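Local coordinates for FBP protein (Leishmania major, PDB 5OEZ) that probably catalyses the magnesium-dependent hydrolysis of fructose 1,6-bisphosphate to fructose 6-phosphate and phosphate, as a homotetramer of the class 1 fructose-1,6-bisphosphatase family, at residues Phe266-Asp271 with Thr318-Gly323; Glu226-Glu231 with Leu330-Arg335. One frame throughout, in Å; residues are numbered along the deposited sequence.

Interaction 1 of 2, residues Phe266-Asp271 with Thr318-Gly323; sequences FCYPKD and TPVYFG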
# COMPACT_ATOMS: atom_id res chain seq x y z
N PHE C 266 -12.32 20.15 25.53
CA PHE C 266 -10.96 20.52 25.18
C PHE C 266 -10.75 22.01 25.48
O PHE C 266 -11.54 22.83 25.02
CB PHE C 266 -10.71 20.25 23.68
CG PHE C 266 -9.36 20.67 23.22
CD1 PHE C 266 -8.24 19.93 23.56
CD2 PHE C 266 -9.20 21.85 22.48
CE1 PHE C 266 -6.97 20.33 23.17
CE2 PHE C 266 -7.93 22.27 22.09
CZ PHE C 266 -6.82 21.51 22.44
N CYS C 267 -9.67 22.35 26.18
CA CYS C 267 -9.39 23.74 26.59
C CYS C 267 -7.97 24.19 26.28
O CYS C 267 -7.01 23.46 26.52
CB CYS C 267 -9.60 23.92 28.08
SG CYS C 267 -11.22 23.50 28.68
N TYR C 268 -7.87 25.37 25.67
CA TYR C 268 -6.65 26.17 25.72
C TYR C 268 -7.04 27.48 26.37
O TYR C 268 -7.41 28.43 25.68
CB TYR C 268 -6.05 26.46 24.37
CG TYR C 268 -5.20 25.38 23.74
CD1 TYR C 268 -3.98 24.99 24.28
CD2 TYR C 268 -5.59 24.79 22.53
CE1 TYR C 268 -3.19 24.00 23.68
CE2 TYR C 268 -4.81 23.82 21.92
CZ TYR C 268 -3.61 23.42 22.49
OH TYR C 268 -2.85 22.45 21.88
N PRO C 269 -6.96 27.52 27.70
CA PRO C 269 -7.41 28.68 28.44
C PRO C 269 -6.44 29.81 28.33
O PRO C 269 -5.31 29.62 27.91
CB PRO C 269 -7.43 28.18 29.88
CG PRO C 269 -6.31 27.22 29.94
CD PRO C 269 -6.28 26.54 28.58
N LYS C 270 -6.90 30.99 28.72
CA LYS C 270 -6.04 32.16 28.79
C LYS C 270 -4.98 31.89 29.87
O LYS C 270 -5.26 31.32 30.92
CB LYS C 270 -6.88 33.38 29.14
CG LYS C 270 -6.23 34.73 28.85
CD LYS C 270 -6.88 35.94 29.52
CE LYS C 270 -8.39 36.02 29.40
NZ LYS C 270 -8.85 36.41 28.05
N ASP C 271 -3.76 32.30 29.60
CA ASP C 271 -2.71 32.21 30.59
C ASP C 271 -1.81 33.43 30.48
O ASP C 271 -1.72 34.06 29.42
CB ASP C 271 -1.95 30.85 30.62
CG ASP C 271 -0.97 30.67 29.53
OD1 ASP C 271 -0.09 31.52 29.31
OD2 ASP C 271 -1.00 29.56 29.00
N THR C 318 -7.13 33.61 20.05
CA THR C 318 -8.20 33.46 21.02
C THR C 318 -7.92 32.22 21.87
O THR C 318 -7.39 31.26 21.35
CB THR C 318 -9.59 33.33 20.31
OG1 THR C 318 -10.62 33.07 21.27
CG2 THR C 318 -9.61 32.23 19.26
N PRO C 319 -8.32 32.25 23.17
CA PRO C 319 -8.47 30.99 23.90
C PRO C 319 -9.70 30.23 23.43
O PRO C 319 -10.54 30.80 22.73
CB PRO C 319 -8.67 31.45 25.35
CG PRO C 319 -9.35 32.76 25.21
CD PRO C 319 -8.81 33.40 23.96
N VAL C 320 -9.79 28.95 23.77
CA VAL C 320 -10.92 28.12 23.34
C VAL C 320 -11.35 27.17 24.46
O VAL C 320 -10.51 26.63 25.18
CB VAL C 320 -10.62 27.27 22.05
CG1 VAL C 320 -10.22 28.17 20.87
CG2 VAL C 320 -9.53 26.23 22.29
N TYR C 321 -12.66 26.97 24.54
CA TYR C 321 -13.30 25.97 25.37
C TYR C 321 -14.33 25.28 24.47
O TYR C 321 -15.38 25.85 24.16
CB TYR C 321 -13.95 26.63 26.59
CG TYR C 321 -13.05 27.65 27.25
CD1 TYR C 321 -13.08 28.98 26.85
CD2 TYR C 321 -12.12 27.28 28.22
CE1 TYR C 321 -12.25 29.91 27.42
CE2 TYR C 321 -11.27 28.21 28.79
CZ TYR C 321 -11.35 29.53 28.41
OH TYR C 321 -10.52 30.49 28.94
N PHE C 322 -14.01 24.06 24.04
CA PHE C 322 -14.78 23.30 23.04
C PHE C 322 -15.27 21.98 23.60
O PHE C 322 -14.51 21.27 24.25
CB PHE C 322 -13.89 22.91 21.84
CG PHE C 322 -13.52 24.02 20.90
CD1 PHE C 322 -14.03 25.31 21.01
CD2 PHE C 322 -12.67 23.76 19.85
CE1 PHE C 322 -13.66 26.30 20.10
CE2 PHE C 322 -12.31 24.73 18.93
CZ PHE C 322 -12.80 26.00 19.05
N GLY C 323 -16.50 21.61 23.28
CA GLY C 323 -16.91 20.21 23.38
C GLY C 323 -18.37 20.01 23.67
O GLY C 323 -19.23 20.78 23.20
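Phe266 and Phe322 form a hydrogen-bonded antiparallel pair, with Phe266 N to Phe322 O at 2.8 Å and the return bond from Phe322 N equally straight, both N-H...O angles being within 6° of linear. Two residues on, Tyr268 and Val320 make a second such pair, but its bonds are longer: Val320 N lies 3.1 Å from Tyr268 O and well above the carbonyl plane, as the strand ends before Pro269. Between them sits the non-hydrogen-bonded pair Cys267 and Tyr321, where the CA of Cys267 makes a CA-H...O contact with Val320 O. The two strand segments run at 174° to each other. They belong to the mixed sheet of the C-terminal domain of fructose-1,6-bisphosphatase, in which Cys267 also bonds through its backbone to Ser216 on the next strand and Tyr321 to Val300. The side chain of Tyr321 carries the contact on the face it shares with Cys267. From CB, chi1 (-45°) sets CG beside the backbone N, and the ring extends along the neighbouring strand as far as Pro269. CD2 meets Cys267 SG at 3.9 Å, the sulfur sitting at the ring edge; CE2 then touches CA and CB of Pro269; finally OH arrives 3.6 Å from Pro269 CA and close to Lys270 N, a van der Waals approach. Phe229 of helix 227-238 packs against Cys267, Pro269 and Tyr321 on this face. On the other face, Val320 CG2 lies near the plane of the Tyr268 ring, at its edge, 4.1 Å from Tyr268 CB, and it also approaches Phe266 CE2. Tyr268 binds fructose 6-phosphate in another structure of this protein, and its side chain lies about 3 Å from that of Tyr248 and about 4 Å from that of Lys278, nearest atoms, two further residues of that site.

Interaction 2 of 2, residues Glu226-Glu231 with Leu330-Arg335; sequences EPWFKE and LCMAFR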
# COMPACT_ATOMS: atom_id res chain seq x y z
N GLU C 226 -5.82 31.66 34.92
CA GLU C 226 -6.71 32.54 35.67
C GLU C 226 -7.32 31.76 36.82
O GLU C 226 -7.58 30.56 36.67
CB GLU C 226 -7.83 33.08 34.76
CG GLU C 226 -7.34 34.08 33.73
CD GLU C 226 -8.47 34.68 32.91
OE1 GLU C 226 -9.03 33.97 32.04
OE2 GLU C 226 -8.79 35.86 33.12
N PRO C 227 -7.55 32.42 37.97
CA PRO C 227 -8.10 31.69 39.13
C PRO C 227 -9.39 30.92 38.88
O PRO C 227 -9.52 29.80 39.36
CB PRO C 227 -8.31 32.80 40.17
CG PRO C 227 -7.26 33.81 39.84
CD PRO C 227 -7.04 33.76 38.35
N TRP C 228 -10.33 31.48 38.14
CA TRP C 228 -11.58 30.78 37.88
C TRP C 228 -11.36 29.42 37.18
O TRP C 228 -12.07 28.46 37.46
CB TRP C 228 -12.57 31.63 37.11
CG TRP C 228 -12.26 31.85 35.64
CD1 TRP C 228 -11.68 32.95 35.08
CD2 TRP C 228 -12.57 30.96 34.55
NE1 TRP C 228 -11.60 32.80 33.71
CE2 TRP C 228 -12.13 31.58 33.36
CE3 TRP C 228 -13.17 29.70 34.46
CZ2 TRP C 228 -12.28 30.99 32.10
CZ3 TRP C 228 -13.32 29.12 33.23
CH2 TRP C 228 -12.87 29.76 32.06
N PHE C 229 -10.37 29.34 36.29
CA PHE C 229 -10.08 28.12 35.58
C PHE C 229 -9.34 27.09 36.45
O PHE C 229 -9.53 25.89 36.29
CB PHE C 229 -9.31 28.38 34.28
CG PHE C 229 -9.27 27.19 33.35
CD1 PHE C 229 -10.35 26.92 32.51
CD2 PHE C 229 -8.19 26.33 33.35
CE1 PHE C 229 -10.32 25.81 31.66
CE2 PHE C 229 -8.17 25.22 32.53
CZ PHE C 229 -9.23 24.97 31.67
N LYS C 230 -8.51 27.56 37.37
CA LYS C 230 -7.93 26.66 38.37
C LYS C 230 -9.03 26.03 39.20
O LYS C 230 -8.99 24.83 39.47
CB LYS C 230 -6.98 27.41 39.31
CG LYS C 230 -5.73 27.95 38.64
CD LYS C 230 -4.84 28.60 39.69
CE LYS C 230 -3.60 29.20 39.08
NZ LYS C 230 -2.93 30.08 40.06
N GLU C 231 -10.00 26.84 39.60
CA GLU C 231 -11.12 26.33 40.39
C GLU C 231 -11.92 25.28 39.65
O GLU C 231 -12.31 24.28 40.24
CB GLU C 231 -12.02 27.47 40.86
CG GLU C 231 -11.35 28.36 41.89
CD GLU C 231 -12.20 29.55 42.32
OE1 GLU C 231 -13.46 29.53 42.16
OE2 GLU C 231 -11.59 30.50 42.89
N LEU C 330 -20.61 23.95 32.31
CA LEU C 330 -20.05 23.84 33.65
C LEU C 330 -18.78 24.69 33.77
O LEU C 330 -18.61 25.39 34.76
CB LEU C 330 -19.75 22.37 34.01
CG LEU C 330 -19.09 22.10 35.37
CD1 LEU C 330 -20.06 22.45 36.47
CD2 LEU C 330 -18.64 20.65 35.50
N CYS C 331 -17.94 24.65 32.74
CA CYS C 331 -16.73 25.45 32.66
C CYS C 331 -17.04 26.94 32.70
O CYS C 331 -16.45 27.69 33.47
CB CYS C 331 -15.97 25.10 31.37
SG CYS C 331 -14.41 25.96 31.09
N MET C 332 -18.01 27.38 31.90
CA MET C 332 -18.41 28.78 31.89
C MET C 332 -19.05 29.24 33.19
O MET C 332 -19.01 30.43 33.50
CB MET C 332 -19.33 29.08 30.69
CG MET C 332 -18.62 29.05 29.34
SD MET C 332 -17.14 30.11 29.22
CE MET C 332 -15.81 28.92 29.38
N ALA C 333 -19.65 28.32 33.94
CA ALA C 333 -20.26 28.65 35.22
C ALA C 333 -19.22 29.10 36.24
O ALA C 333 -19.52 29.95 37.07
CB ALA C 333 -21.07 27.48 35.76
N PHE C 334 -18.03 28.51 36.19
CA PHE C 334 -16.94 28.98 37.04
C PHE C 334 -16.46 30.39 36.62
O PHE C 334 -16.16 31.21 37.47
CB PHE C 334 -15.77 27.99 37.05
CG PHE C 334 -16.00 26.79 37.91
CD1 PHE C 334 -16.64 25.65 37.41
CD2 PHE C 334 -15.59 26.80 39.24
CE1 PHE C 334 -16.87 24.54 38.22
CE2 PHE C 334 -15.82 25.71 40.05
CZ PHE C 334 -16.46 24.57 39.54
N ARG C 335 -16.40 30.65 35.32
CA ARG C 335 -16.02 31.98 34.83
C ARG C 335 -17.08 33.03 35.22
O ARG C 335 -16.72 34.10 35.72
CB ARG C 335 -15.84 31.97 33.29
CG ARG C 335 -15.11 33.19 32.74
CD ARG C 335 -16.01 34.32 32.21
NE ARG C 335 -17.29 33.91 31.58
CZ ARG C 335 -17.49 33.60 30.29
NH1 ARG C 335 -16.49 33.61 29.41
NH2 ARG C 335 -18.70 33.25 29.88
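Trp228 turns one face of its indole to the start of the Arg335 side chain, and the packing is tightest here. Arg335 CB stands 3.5 Å from the centroid of the six-membered ring and only 6° off its normal, a CH-pi contact, while CG comes within 3.4 Å of Trp228 CE2. The opposite face of the indole is covered, offset toward the rim, by Phe229 CB. Trp228 CG lies between its backbone N and carbonyl carbon (chi1 73°), which swings the ring across to segment 330-335. Buried Phe334 closes in beside it, its O 3.6 Å from Trp228 CB. At the ring edge, Trp228 CZ3 reaches 4.0 Å from Cys331 SG; the same sulfur also meets the edge of Phe229, so one thiol bridges two aromatic rims. The looser side is the partly exposed rim, where Glu231 packs its CB on Phe334 while Glu231 OE1 makes a salt bridge with Arg337. Glu226, also partly exposed, takes a weak hydrogen bond from Trp228 NE1. No hydrogen bond joins the segments, whose short axes pass 8.7 Å apart at 136°: a helix-helix packing built on aromatic and sulfur contacts, joining helices 227-238 and 325-338 of the C-terminal domain.

Overall arrangement
Interaction 2 forms a helical layer on the sheet face of interaction 1 that carries Cys267 and Tyr321; their centres are 11 Å apart. The layers touch where Cys267 CB meets Phe229 CZ at 3.8 Å, where Tyr321 OH lies 3.6 Å from Trp228 CZ2, and where Tyr321 CD1 is 3.7 Å from Met332 CE. The chain itself ties them, since strand 317-323 is followed directly by helix 325-338. Tyr268, which binds fructose 6-phosphate in another structure of this protein, is on the opposite face of the sheet. The Phe229 side chain stays about 8 Å from that of Tyr268, nearest atoms, so interaction 2 does not itself line the ligand site through Phe229.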